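Local coordinates for protein DNA polymerase III subunit beta (Helicobacter pylori 26695, PDB 4S3I) that encircles DNA and tethers DNA polymerases and other proteins to it, giving replication its processivity, at residues S274-E285 with A317-K325. Residues are numbered along the deposited sequence; the frame is centred on the assembly and turned at random.
Sequences SSLSSTIKLTLE and AFHLGVNAK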
loop_
_atom_site.group_PDB
_atom_site.type_symbol
_atom_site.label_atom_id
_atom_site.label_comp_id
_atom_site.label_asym_id
_atom_site.label_seq_id
_atom_site.Cartn_x
_atom_site.Cartn_y
_atom_site.Cartn_z
ATOM N N SER A 274 -2.905 16.843 16.441
ATOM C CA SER A 274 -1.776 16.476 15.583
ATOM C C SER A 274 -2.020 16.812 14.131
ATOM O O SER A 274 -1.109 16.736 13.309
ATOM C CB SER A 274 -1.487 14.977 15.675
ATOM O OG SER A 274 -0.850 14.676 16.888
ATOM N N SER A 275 -3.259 17.150 13.803
ATOM C CA SER A 275 -3.585 17.520 12.443
ATOM C C SER A 275 -2.848 18.802 12.077
ATOM O O SER A 275 -2.546 19.041 10.905
ATOM C CB SER A 275 -5.086 17.714 12.288
ATOM O OG SER A 275 -5.531 18.804 13.061
ATOM N N LEU A 276 -2.542 19.616 13.086
ATOM C CA LEU A 276 -1.943 20.928 12.843
ATOM C C LEU A 276 -0.572 21.145 13.509
ATOM O O LEU A 276 0.038 22.200 13.337
ATOM C CB LEU A 276 -2.906 22.045 13.271
ATOM C CG LEU A 276 -4.176 22.226 12.442
ATOM C CD1 LEU A 276 -4.928 23.482 12.882
ATOM C CD2 LEU A 276 -3.817 22.311 10.955
ATOM N N SER A 277 -0.092 20.164 14.264
ATOM C CA SER A 277 1.157 20.339 15.018
ATOM C C SER A 277 1.828 19.003 15.323
ATOM O O SER A 277 1.202 17.953 15.202
ATOM C CB SER A 277 0.870 21.053 16.334
ATOM O OG SER A 277 0.093 20.223 17.175
ATOM N N SER A 278 3.095 19.037 15.730
ATOM C CA SER A 278 3.780 17.805 16.133
ATOM C C SER A 278 3.947 17.782 17.647
ATOM O O SER A 278 4.232 16.735 18.241
ATOM C CB SER A 278 5.149 17.690 15.459
ATOM O OG SER A 278 6.047 18.632 16.003
ATOM N N THR A 279 3.785 18.949 18.263
ATOM C CA THR A 279 3.815 19.047 19.721
ATOM C C THR A 279 2.502 19.623 20.250
ATOM O O THR A 279 1.808 20.391 19.572
ATOM C CB THR A 279 5.000 19.893 20.226
ATOM O OG1 THR A 279 4.870 21.220 19.723
ATOM C CG2 THR A 279 6.340 19.299 19.773
ATOM N N ILE A 280 2.177 19.248 21.474
ATOM C CA ILE A 280 0.884 19.555 22.057
ATOM C C ILE A 280 1.057 20.042 23.490
ATOM O O ILE A 280 1.854 19.488 24.250
ATOM C CB ILE A 280 -0.005 18.285 22.044
ATOM C CG1 ILE A 280 -0.537 18.020 20.630
ATOM C CG2 ILE A 280 -1.170 18.403 23.024
ATOM C CD1 ILE A 280 -1.219 16.662 20.495
ATOM N N LYS A 281 0.322 21.085 23.857
ATOM C CA LYS A 281 0.247 21.494 25.254
ATOM C C LYS A 281 -0.921 20.793 25.949
ATOM O O LYS A 281 -2.096 21.015 25.598
ATOM C CB LYS A 281 0.081 23.010 25.350
ATOM C CG LYS A 281 -0.044 23.545 26.769
ATOM C CD LYS A 281 -0.190 25.065 26.729
ATOM C CE LYS A 281 -0.460 25.643 28.105
ATOM N NZ LYS A 281 -0.665 27.122 28.025
ATOM N N LEU A 282 -0.600 19.937 26.916
ATOM C CA LEU A 282 -1.603 19.222 27.704
ATOM C C LEU A 282 -1.854 19.965 29.016
ATOM O O LEU A 282 -0.916 20.268 29.757
ATOM C CB LEU A 282 -1.115 17.806 28.021
ATOM C CG LEU A 282 -1.917 17.010 29.059
ATOM C CD1 LEU A 282 -3.311 16.707 28.516
ATOM C CD2 LEU A 282 -1.203 15.705 29.474
ATOM N N THR A 283 -3.113 20.258 29.308
ATOM C CA THR A 283 -3.436 20.922 30.563
ATOM C C THR A 283 -4.342 20.039 31.384
ATOM O O THR A 283 -5.465 19.746 30.974
ATOM C CB THR A 283 -4.148 22.262 30.354
ATOM O OG1 THR A 283 -3.315 23.155 29.599
ATOM C CG2 THR A 283 -4.477 22.886 31.714
ATOM N N LEU A 284 -3.858 19.616 32.547
ATOM C CA LEU A 284 -4.664 18.783 33.432
ATOM C C LEU A 284 -5.295 19.618 34.550
ATOM O O LEU A 284 -4.601 20.379 35.236
ATOM C CB LEU A 284 -3.819 17.656 34.014
ATOM C CG LEU A 284 -3.395 16.622 32.976
ATOM C CD1 LEU A 284 -2.466 15.612 33.600
ATOM C CD2 LEU A 284 -4.630 15.930 32.418
ATOM N N GLU A 285 -6.611 19.483 34.702
ATOM C CA GLU A 285 -7.355 20.103 35.798
ATOM C C GLU A 285 -8.062 18.999 36.535
ATOM O O GLU A 285 -7.970 17.832 36.136
ATOM C CB GLU A 285 -8.383 21.109 35.272
ATOM C CG GLU A 285 -7.810 22.471 34.948
ATOM C CD GLU A 285 -8.799 23.362 34.196
ATOM O OE1 GLU A 285 -9.958 22.932 33.978
ATOM O OE2 GLU A 285 -8.408 24.489 33.817
ATOM N N ALA A 317 -4.240 23.846 37.842
ATOM C CA ALA A 317 -3.903 23.265 36.536
ATOM C C ALA A 317 -2.431 22.845 36.371
ATOM O O ALA A 317 -1.515 23.587 36.730
ATOM C CB ALA A 317 -4.326 24.208 35.409
ATOM N N PHE A 318 -2.224 21.640 35.844
ATOM C CA PHE A 318 -0.886 21.145 35.536
ATOM C C PHE A 318 -0.685 21.242 34.021
ATOM O O PHE A 318 -1.500 20.730 33.246
ATOM C CB PHE A 318 -0.744 19.701 36.027
ATOM C CG PHE A 318 0.619 19.090 35.782
ATOM C CD1 PHE A 318 1.698 19.398 36.606
ATOM C CD2 PHE A 318 0.806 18.176 34.750
ATOM C CE1 PHE A 318 2.955 18.827 36.391
ATOM C CE2 PHE A 318 2.060 17.596 34.524
ATOM C CZ PHE A 318 3.134 17.924 35.345
ATOM N N HIS A 319 0.380 21.914 33.599
ATOM C CA HIS A 319 0.651 22.088 32.176
ATOM C C HIS A 319 1.858 21.261 31.745
ATOM O O HIS A 319 2.917 21.325 32.379
ATOM C CB HIS A 319 0.893 23.559 31.854
ATOM C CG HIS A 319 -0.225 24.463 32.274
ATOM N ND1 HIS A 319 -1.376 24.623 31.527
ATOM C CD2 HIS A 319 -0.368 25.261 33.357
ATOM C CE1 HIS A 319 -2.177 25.478 32.137
ATOM N NE2 HIS A 319 -1.591 25.880 33.249
ATOM N N LEU A 320 1.702 20.492 30.667
ATOM C CA LEU A 320 2.781 19.620 30.171
ATOM C C LEU A 320 2.921 19.686 28.641
ATOM O O LEU A 320 1.953 19.439 27.916
ATOM C CB LEU A 320 2.531 18.176 30.610
ATOM C CG LEU A 320 3.605 17.153 30.249
ATOM C CD1 LEU A 320 4.880 17.414 31.047
ATOM C CD2 LEU A 320 3.088 15.735 30.485
ATOM N N GLY A 321 4.111 20.038 28.154
ATOM C CA GLY A 321 4.377 20.056 26.722
ATOM C C GLY A 321 4.833 18.679 26.265
ATOM O O GLY A 321 5.777 18.123 26.835
ATOM N N VAL A 322 4.164 18.109 25.261
ATOM C CA VAL A 322 4.491 16.751 24.819
ATOM C C VAL A 322 4.669 16.600 23.311
ATOM O O VAL A 322 4.062 17.328 22.525
ATOM C CB VAL A 322 3.453 15.718 25.287
ATOM C CG1 VAL A 322 3.227 15.812 26.790
ATOM C CG2 VAL A 322 2.131 15.897 24.532
ATOM N N ASN A 323 5.507 15.642 22.919
ATOM C CA ASN A 323 5.616 15.229 21.525
ATOM C C ASN A 323 4.436 14.300 21.227
ATOM O O ASN A 323 4.245 13.276 21.894
ATOM C CB ASN A 323 6.965 14.532 21.273
ATOM C CG ASN A 323 7.114 14.002 19.841
ATOM O OD1 ASN A 323 6.271 13.243 19.347
ATOM N ND2 ASN A 323 8.210 14.375 19.187
ATOM N N ALA A 324 3.637 14.674 20.231
ATOM C CA ALA A 324 2.377 13.982 19.965
ATOM C C ALA A 324 2.621 12.532 19.550
ATOM O O ALA A 324 2.029 11.597 20.108
ATOM C CB ALA A 324 1.582 14.735 18.892
ATOM N N LYS A 325 3.494 12.348 18.566
ATOM C CA LYS A 325 3.833 11.002 18.101
ATOM C C LYS A 325 4.372 10.121 19.225
ATOM O O LYS A 325 3.992 8.958 19.339
ATOM C CB LYS A 325 4.852 11.078 16.958
ATOM C CG LYS A 325 5.469 9.731 16.572
ATOM C CD LYS A 325 6.724 9.960 15.717
ATOM C CE LYS A 325 7.318 8.660 15.202
ATOM N NZ LYS A 325 8.634 8.902 14.538
HETATM O O HOH W 1 4.613 14.655 16.926
#
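Ser-274 OG touches CB of Ala-324 at 3.2 Å, while its hydroxyl bonds to Ile-270 O in helix 263-273. Ser-278 O accepts the backbone N of Ala-324 at 2.9 Å, which ties the strand's approach to the first turn of helix 324-332. A water forms a secondary bridge from Ser-278 O to Lys-325 N. Asn-323 caps that helix through OD1, bonded to Phe-326 N.

The antiparallel pairing opens with Thr-279 opposite Asn-323. Hydrogen-bonded pairs begin at Ile-280, which exchanges two backbone bonds with Val-322. Ile-280 CG1 lies beside its own backbone N (chi1 -76°), and the extended branch brings CD1 to 3.8 Å from Ala-324 CB. On the other face, the extended Lys-281 chain brings CE to 3.7 Å from His-319 ND1. Leu-282 pairs likewise with Leu-320, on the apolar face of Ile-280, under Phe-266 of helix 263-273. Thr-283 lies alongside His-319, pointing the same way. Thr-283 OG1 sits at the ring edge, near its plane, and hydrogen-bonds His-319 ND1 at 3.1 Å. Thr-283 CG2 packs 3.5 Å from His-319 CE1. Leu-284 pairs with Phe-318, again on the apolar face, where Leu-341 and Cys-343 of strand 338-343 also pack. Beyond this last pair, Glu-285 CG meets Ala-317 CB.

Strand 279-284 thus lies between strands 288-293 and 318-323, and Gly-321 bonds onward to Ile-374. Helices packed on antiparallel sheets characterise this C-terminal domain of the DNA polymerase III beta subunit.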